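Local structure of glycosyl hydrolase, family 38 (Enterococcus faecalis, 5KBP) at residues A[246-249]-A[250-254]; A[220-224]-A[225-229]. The protein probably removes alpha-linked mannose from glycans by hydrolysis, as a metal-dependent glycoside hydrolase of family 38. All coordinates share one frame; numbering follows the deposited sequence.

Both contacts are local, and both lie in the N-terminal family 38 domain. Their centres are 18 Å apart, and their nearest atoms, about 8 Å apart, do not touch. Contact 2 comes first in the chain and is the more buried. It takes the chain from the loop after helix 204-219 into strand 226-231. Contact 1 is the end of helix 242-252, the next helix after that strand, and is only partly buried. Both pack against helix 204-219. Contact 1 is held mainly by backbone bonds of a helix, with leucine packing beside them. In contact 2 a threonine hydroxyl accepts a backbone N-H, and one small apolar touch accompanies it.

Contact 1: A[246-249]-A[250-254]; sequences IALA and NELFP
The carbonyl oxygen of Ala-249 takes two backbone N-H groups at the end of helix 242-252. Phe-253 N reaches Ala-249 O at 3.0 Å, with an N-H...O angle of 159°. Leu-252 N adds a weak, bent bond to the same oxygen. The Phe-253 ring also turns its edge to it, with CD2 3.7 Å from Ala-249 O and the oxygen near the ring plane. Phe-253 itself is the first residue to leave helical geometry.

One residue earlier, Leu-252 N bonds to Leu-248 O at 2.9 Å. The side chains of this pair meet as well. CD1 of Leu-248 lies 3.8 Å from CG of Leu-252, and the two side chains cross at a slant. Leu-248 CG is anti to its backbone N (chi1 172°), which lets CD1 reach toward the C-terminal end of the helix. There Leu-248 CD1 also meets OE1 of Glu-251 at 3.7 Å. Both leucines continue onto helix 204-219, Leu-248 at Ala-207 and Leu-252 at Ile-208.

Asn-250 N closes the turn on Ile-246 O in a nearly straight bond. The two side chains run side by side in the same direction, with Ile-246 CG2 4.0 Å from Asn-250 ND2. Asn-250 OD1 accepts the backbone N-H of Phe-258, which ties the helix to strand 256-260. Phe-253 and Tyr-256 are calcium-binding positions in a structure of this protein, though no calcium is bound to this chain here. The arrangement is the C-terminal turn of an alpha-helix leading into a parallel strand of an alpha/beta domain.

Contact 2: A[220-224]-A[225-229]; sequences RYAST and NHLLM
Thr-224 and His-226 form an ST turn, in which a threonine hydroxyl accepts the N-H two residues on, at the loop-to-strand step of an alpha/beta fold. The loop follows helix 204-219, and strand 226-231 runs parallel to strand 7-13. His-226 N gives its hydrogen to Thr-224 OG1 at 3.0 Å, with an N-H...O angle of 157°. With chi1 at 74°, OG1 sits between the backbone N and the carbonyl carbon of Thr-224, facing the strand that follows. Thr-224 OG1 also lies at the edge of the His-226 ring, near its plane, 3.7 Å from CD2 of His-226.

The two ring nitrogens of His-226 have partners elsewhere. ND1 bonds to Tyr-10 OH and NE2 to Glu-273 OE2, which would fix the rotation of the ring. Asn-225, the middle residue of the turn, is exposed, and its CB is directed away from the loop. Ala-222 points its methyl group toward the strand. Leu-227 bends its end back to meet it and also packs on Val-218 of helix 204-219. The apolar touch is between Ala-222 CB and Leu-227 CD2, 3.6 Å apart.

Contact 1: A[246-249]-A[250-254]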
ATOM      1  N   ILE A 246      43.175   5.123  -2.347  1.00 53.48           N
ATOM      2  CA  ILE A 246      43.564   5.912  -3.511  1.00 45.77           C
ATOM      3  C   ILE A 246      44.979   6.453  -3.346  1.00 49.57           C
ATOM      4  O   ILE A 246      45.762   6.480  -4.302  1.00 55.55           O
ATOM      5  CB  ILE A 246      42.539   7.036  -3.750  1.00 48.75           C
ATOM      6  CG1 ILE A 246      41.203   6.442  -4.202  1.00 44.04           C
ATOM      7  CG2 ILE A 246      43.056   8.035  -4.774  1.00 39.05           C
ATOM      8  CD1 ILE A 246      40.125   7.469  -4.440  1.00 36.35           C
ATOM      9  N   ALA A 247      45.332   6.887  -2.133  1.00 50.57           N
ATOM     10  CA  ALA A 247      46.692   7.360  -1.888  1.00 50.26           C
ATOM     11  C   ALA A 247      47.704   6.228  -2.024  1.00 49.48           C
ATOM     12  O   ALA A 247      48.820   6.441  -2.511  1.00 55.18           O
ATOM     13  CB  ALA A 247      46.785   8.001  -0.504  1.00 45.08           C
ATOM     14  N   LEU A 248      47.333   5.020  -1.592  1.00 43.60           N
ATOM     15  CA  LEU A 248      48.214   3.871  -1.771  1.00 54.45           C
ATOM     16  C   LEU A 248      48.431   3.568  -3.248  1.00 58.96           C
ATOM     17  O   LEU A 248      49.540   3.205  -3.660  1.00 55.32           O
ATOM     18  CB  LEU A 248      47.636   2.650  -1.054  1.00 40.57           C
ATOM     19  CG  LEU A 248      48.339   1.313  -1.298  1.00 47.75           C
ATOM     20  CD1 LEU A 248      49.747   1.323  -0.713  1.00 42.02           C
ATOM     21  CD2 LEU A 248      47.517   0.157  -0.743  1.00 44.71           C
ATOM     22  N   ALA A 249      47.383   3.715  -4.063  1.00 40.23           N
ATOM     23  CA  ALA A 249      47.511   3.439  -5.489  1.00 44.97           C
ATOM     24  C   ALA A 249      48.459   4.426  -6.161  1.00 48.71           C
ATOM     25  O   ALA A 249      49.288   4.031  -6.989  1.00 59.60           O
ATOM     26  CB  ALA A 249      46.136   3.470  -6.157  1.00 45.40           C
ATOM     27  N   ASN A 250      48.351   5.714  -5.819  1.00 43.38           N
ATOM     28  CA  ASN A 250      49.296   6.696  -6.342  1.00 47.42           C
ATOM     29  C   ASN A 250      50.716   6.397  -5.888  1.00 60.50           C
ATOM     30  O   ASN A 250      51.676   6.692  -6.609  1.00 62.13           O
ATOM     31  CB  ASN A 250      48.888   8.105  -5.907  1.00 46.82           C
ATOM     32  CG  ASN A 250      47.675   8.621  -6.656  1.00 57.94           C
ATOM     33  OD1 ASN A 250      47.609   8.541  -7.882  1.00 56.21           O
ATOM     34  ND2 ASN A 250      46.708   9.154  -5.920  1.00 59.50           N
ATOM     35  N   GLU A 251      50.868   5.809  -4.700  1.00 61.38           N
ATOM     36  CA  GLU A 251      52.196   5.477  -4.195  1.00 63.29           C
ATOM     37  C   GLU A 251      52.779   4.269  -4.919  1.00 59.90           C
ATOM     38  O   GLU A 251      53.986   4.221  -5.186  1.00 51.92           O
ATOM     39  CB  GLU A 251      52.120   5.222  -2.689  1.00 68.29           C
ATOM     40  CG  GLU A 251      53.341   4.552  -2.090  1.00 83.11           C
ATOM     41  CD  GLU A 251      53.081   4.035  -0.690  1.00 93.34           C
ATOM     42  OE1 GLU A 251      51.965   4.255  -0.173  1.00 93.48           O
ATOM     43  OE2 GLU A 251      53.988   3.404  -0.106  1.00 98.20           O
ATOM     44  N   LEU A 252      51.936   3.292  -5.262  1.00 56.28           N
ATOM     45  CA  LEU A 252      52.437   2.042  -5.826  1.00 56.37           C
ATOM     46  C   LEU A 252      52.666   2.135  -7.331  1.00 64.18           C
ATOM     47  O   LEU A 252      53.616   1.540  -7.849  1.00 75.87           O
ATOM     48  CB  LEU A 252      51.473   0.899  -5.510  1.00 56.12           C
ATOM     49  CG  LEU A 252      51.314   0.538  -4.033  1.00 62.62           C
ATOM     50  CD1 LEU A 252      50.613  -0.804  -3.870  1.00 63.25           C
ATOM     51  CD2 LEU A 252      52.663   0.534  -3.332  1.00 61.28           C
ATOM     52  N   PHE A 253      51.815   2.863  -8.054  1.00 57.95           N
ATOM     53  CA  PHE A 253      51.886   2.871  -9.513  1.00 64.73           C
ATOM     54  C   PHE A 253      52.290   4.244 -10.030  1.00 66.90           C
ATOM     55  O   PHE A 253      51.441   5.141 -10.148  1.00 72.63           O
ATOM     56  CB  PHE A 253      50.546   2.437 -10.112  1.00 58.53           C
ATOM     57  CG  PHE A 253      50.189   1.011  -9.803  1.00 58.16           C
ATOM     58  CD1 PHE A 253      50.613  -0.017 -10.631  1.00 60.04           C
ATOM     59  CD2 PHE A 253      49.451   0.693  -8.675  1.00 55.57           C
ATOM     60  CE1 PHE A 253      50.298  -1.331 -10.346  1.00 62.25           C
ATOM     61  CE2 PHE A 253      49.131  -0.619  -8.384  1.00 56.30           C
ATOM     62  CZ  PHE A 253      49.555  -1.632  -9.222  1.00 62.40           C
ATOM     63  N   PRO A 254      53.566   4.456 -10.365  1.00 62.14           N
ATOM     64  CA  PRO A 254      54.009   5.796 -10.780  1.00 63.71           C
ATOM     65  C   PRO A 254      53.530   6.204 -12.161  1.00 63.02           C
ATOM     66  O   PRO A 254      53.485   7.407 -12.447  1.00 62.67           O
ATOM     67  CB  PRO A 254      55.542   5.692 -10.737  1.00 70.29           C
ATOM     68  CG  PRO A 254      55.837   4.431  -9.963  1.00 66.92           C
ATOM     69  CD  PRO A 254      54.691   3.518 -10.239  1.00 62.82           C
TER

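Contact 2: A[220-224]-A[225-229]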
ATOM      1  N   ARG A 220      41.618  -1.709 -22.160  1.00 71.33           N
ATOM      2  CA  ARG A 220      41.216  -2.464 -23.343  1.00 66.76           C
ATOM      3  C   ARG A 220      40.309  -1.646 -24.252  1.00 71.59           C
ATOM      4  O   ARG A 220      40.322  -1.836 -25.474  1.00 66.51           O
ATOM      5  CB  ARG A 220      40.512  -3.764 -22.938  1.00 65.35           C
ATOM      6  CG  ARG A 220      41.446  -4.919 -22.611  1.00 80.58           C
ATOM      7  CD  ARG A 220      40.706  -6.065 -21.925  1.00 85.76           C
ATOM      8  NE  ARG A 220      40.158  -7.046 -22.861  1.00 98.07           N
ATOM      9  CZ  ARG A 220      40.865  -8.029 -23.409  1.00101.28           C
ATOM     10  NH1 ARG A 220      42.157  -8.155 -23.133  1.00 95.02           N
ATOM     11  NH2 ARG A 220      40.286  -8.883 -24.243  1.00103.36           N
ATOM     12  N   TYR A 221      39.521  -0.729 -23.684  1.00 68.33           N
ATOM     13  CA  TYR A 221      38.546   0.021 -24.463  1.00 65.70           C
ATOM     14  C   TYR A 221      38.675   1.531 -24.293  1.00 69.94           C
ATOM     15  O   TYR A 221      37.783   2.266 -24.726  1.00 80.48           O
ATOM     16  CB  TYR A 221      37.123  -0.414 -24.095  1.00 60.78           C
ATOM     17  CG  TYR A 221      36.996  -1.887 -23.786  1.00 64.15           C
ATOM     18  CD1 TYR A 221      37.008  -2.836 -24.801  1.00 66.20           C
ATOM     19  CD2 TYR A 221      36.861  -2.330 -22.477  1.00 61.28           C
ATOM     20  CE1 TYR A 221      36.889  -4.185 -24.519  1.00 64.47           C
ATOM     21  CE2 TYR A 221      36.741  -3.676 -22.186  1.00 59.52           C
ATOM     22  CZ  TYR A 221      36.757  -4.599 -23.210  1.00 64.34           C
ATOM     23  OH  TYR A 221      36.638  -5.938 -22.921  1.00 75.56           O
ATOM     24  N   ALA A 222      39.748   2.016 -23.682  1.00 59.61           N
ATOM     25  CA  ALA A 222      39.909   3.448 -23.467  1.00 56.43           C
ATOM     26  C   ALA A 222      40.403   4.111 -24.749  1.00 60.70           C
ATOM     27  O   ALA A 222      41.456   3.742 -25.278  1.00 63.09           O
ATOM     28  CB  ALA A 222      40.877   3.708 -22.317  1.00 58.07           C
ATOM     29  N   SER A 223      39.639   5.081 -25.251  1.00 61.98           N
ATOM     30  CA  SER A 223      40.054   5.876 -26.399  1.00 61.35           C
ATOM     31  C   SER A 223      40.901   7.078 -26.009  1.00 68.49           C
ATOM     32  O   SER A 223      41.514   7.696 -26.886  1.00 66.70           O
ATOM     33  CB  SER A 223      38.829   6.353 -27.188  1.00 60.93           C
ATOM     34  OG  SER A 223      37.928   7.052 -26.349  1.00 64.40           O
ATOM     35  N   THR A 224      40.942   7.424 -24.724  1.00 70.86           N
ATOM     36  CA  THR A 224      41.756   8.514 -24.208  1.00 66.65           C
ATOM     37  C   THR A 224      42.634   7.982 -23.080  1.00 60.83           C
ATOM     38  O   THR A 224      42.549   6.812 -22.695  1.00 61.37           O
ATOM     39  CB  THR A 224      40.884   9.675 -23.708  1.00 58.73           C
ATOM     40  OG1 THR A 224      40.270   9.310 -22.466  1.00 57.12           O
ATOM     41  CG2 THR A 224      39.795  10.002 -24.719  1.00 56.53           C
ATOM     42  N   ASN A 225      43.488   8.852 -22.545  1.00 59.52           N
ATOM     43  CA  ASN A 225      44.287   8.516 -21.374  1.00 67.23           C
ATOM     44  C   ASN A 225      43.516   8.684 -20.072  1.00 65.63           C
ATOM     45  O   ASN A 225      44.114   8.585 -18.995  1.00 66.01           O
ATOM     46  CB  ASN A 225      45.557   9.368 -21.339  1.00 71.62           C
ATOM     47  CG  ASN A 225      46.488   9.070 -22.495  1.00 80.16           C
ATOM     48  OD1 ASN A 225      46.585   7.930 -22.949  1.00 79.91           O
ATOM     49  ND2 ASN A 225      47.176  10.095 -22.982  1.00 80.49           N
ATOM     50  N   HIS A 226      42.211   8.934 -20.148  1.00 58.51           N
ATOM     51  CA  HIS A 226      41.376   9.155 -18.975  1.00 54.67           C
ATOM     52  C   HIS A 226      40.526   7.913 -18.735  1.00 57.34           C
ATOM     53  O   HIS A 226      39.717   7.532 -19.589  1.00 54.17           O
ATOM     54  CB  HIS A 226      40.502  10.394 -19.166  1.00 47.79           C
ATOM     55  CG  HIS A 226      41.283  11.633 -19.481  1.00 58.47           C
ATOM     56  ND1 HIS A 226      41.893  12.397 -18.509  1.00 58.11           N
ATOM     57  CD2 HIS A 226      41.563  12.233 -20.662  1.00 60.18           C
ATOM     58  CE1 HIS A 226      42.511  13.416 -19.076  1.00 59.58           C
ATOM     59  NE2 HIS A 226      42.326  13.341 -20.382  1.00 62.50           N
ATOM     60  N   LEU A 227      40.711   7.290 -17.576  1.00 53.28           N
ATOM     61  CA  LEU A 227      40.113   6.003 -17.256  1.00 47.28           C
ATOM     62  C   LEU A 227      39.084   6.166 -16.145  1.00 48.19           C
ATOM     63  O   LEU A 227      39.287   6.944 -15.208  1.00 48.23           O
ATOM     64  CB  LEU A 227      41.195   5.007 -16.833  1.00 45.74           C
ATOM     65  CG  LEU A 227      42.449   5.018 -17.711  1.00 49.75           C
ATOM     66  CD1 LEU A 227      43.619   4.365 -16.996  1.00 49.87           C
ATOM     67  CD2 LEU A 227      42.176   4.329 -19.035  1.00 45.37           C
ATOM     68  N   LEU A 228      37.984   5.424 -16.251  1.00 46.17           N
ATOM     69  CA  LEU A 228      36.867   5.524 -15.320  1.00 40.68           C
ATOM     70  C   LEU A 228      36.788   4.256 -14.480  1.00 41.24           C
ATOM     71  O   LEU A 228      36.618   3.158 -15.022  1.00 44.71           O
ATOM     72  CB  LEU A 228      35.552   5.754 -16.068  1.00 41.58           C
ATOM     73  CG  LEU A 228      34.300   5.940 -15.208  1.00 40.55           C
ATOM     74  CD1 LEU A 228      34.362   7.237 -14.419  1.00 44.34           C
ATOM     75  CD2 LEU A 228      33.043   5.894 -16.063  1.00 43.86           C
ATOM     76  N   MET A 229      36.915   4.410 -13.164  1.00 41.83           N
ATOM     77  CA  MET A 229      36.737   3.323 -12.210  1.00 44.33           C
ATOM     78  C   MET A 229      35.494   3.617 -11.379  1.00 44.51           C
ATOM     79  O   MET A 229      35.457   4.610 -10.645  1.00 40.14           O
ATOM     80  CB  MET A 229      37.961   3.167 -11.307  1.00 49.15           C
ATOM     81  CG  MET A 229      39.257   2.867 -12.041  1.00 48.87           C
ATOM     82  SD  MET A 229      39.227   1.310 -12.946  1.00 51.85           S
ATOM     83  CE  MET A 229      38.865   0.157 -11.625  1.00 51.82           C
TER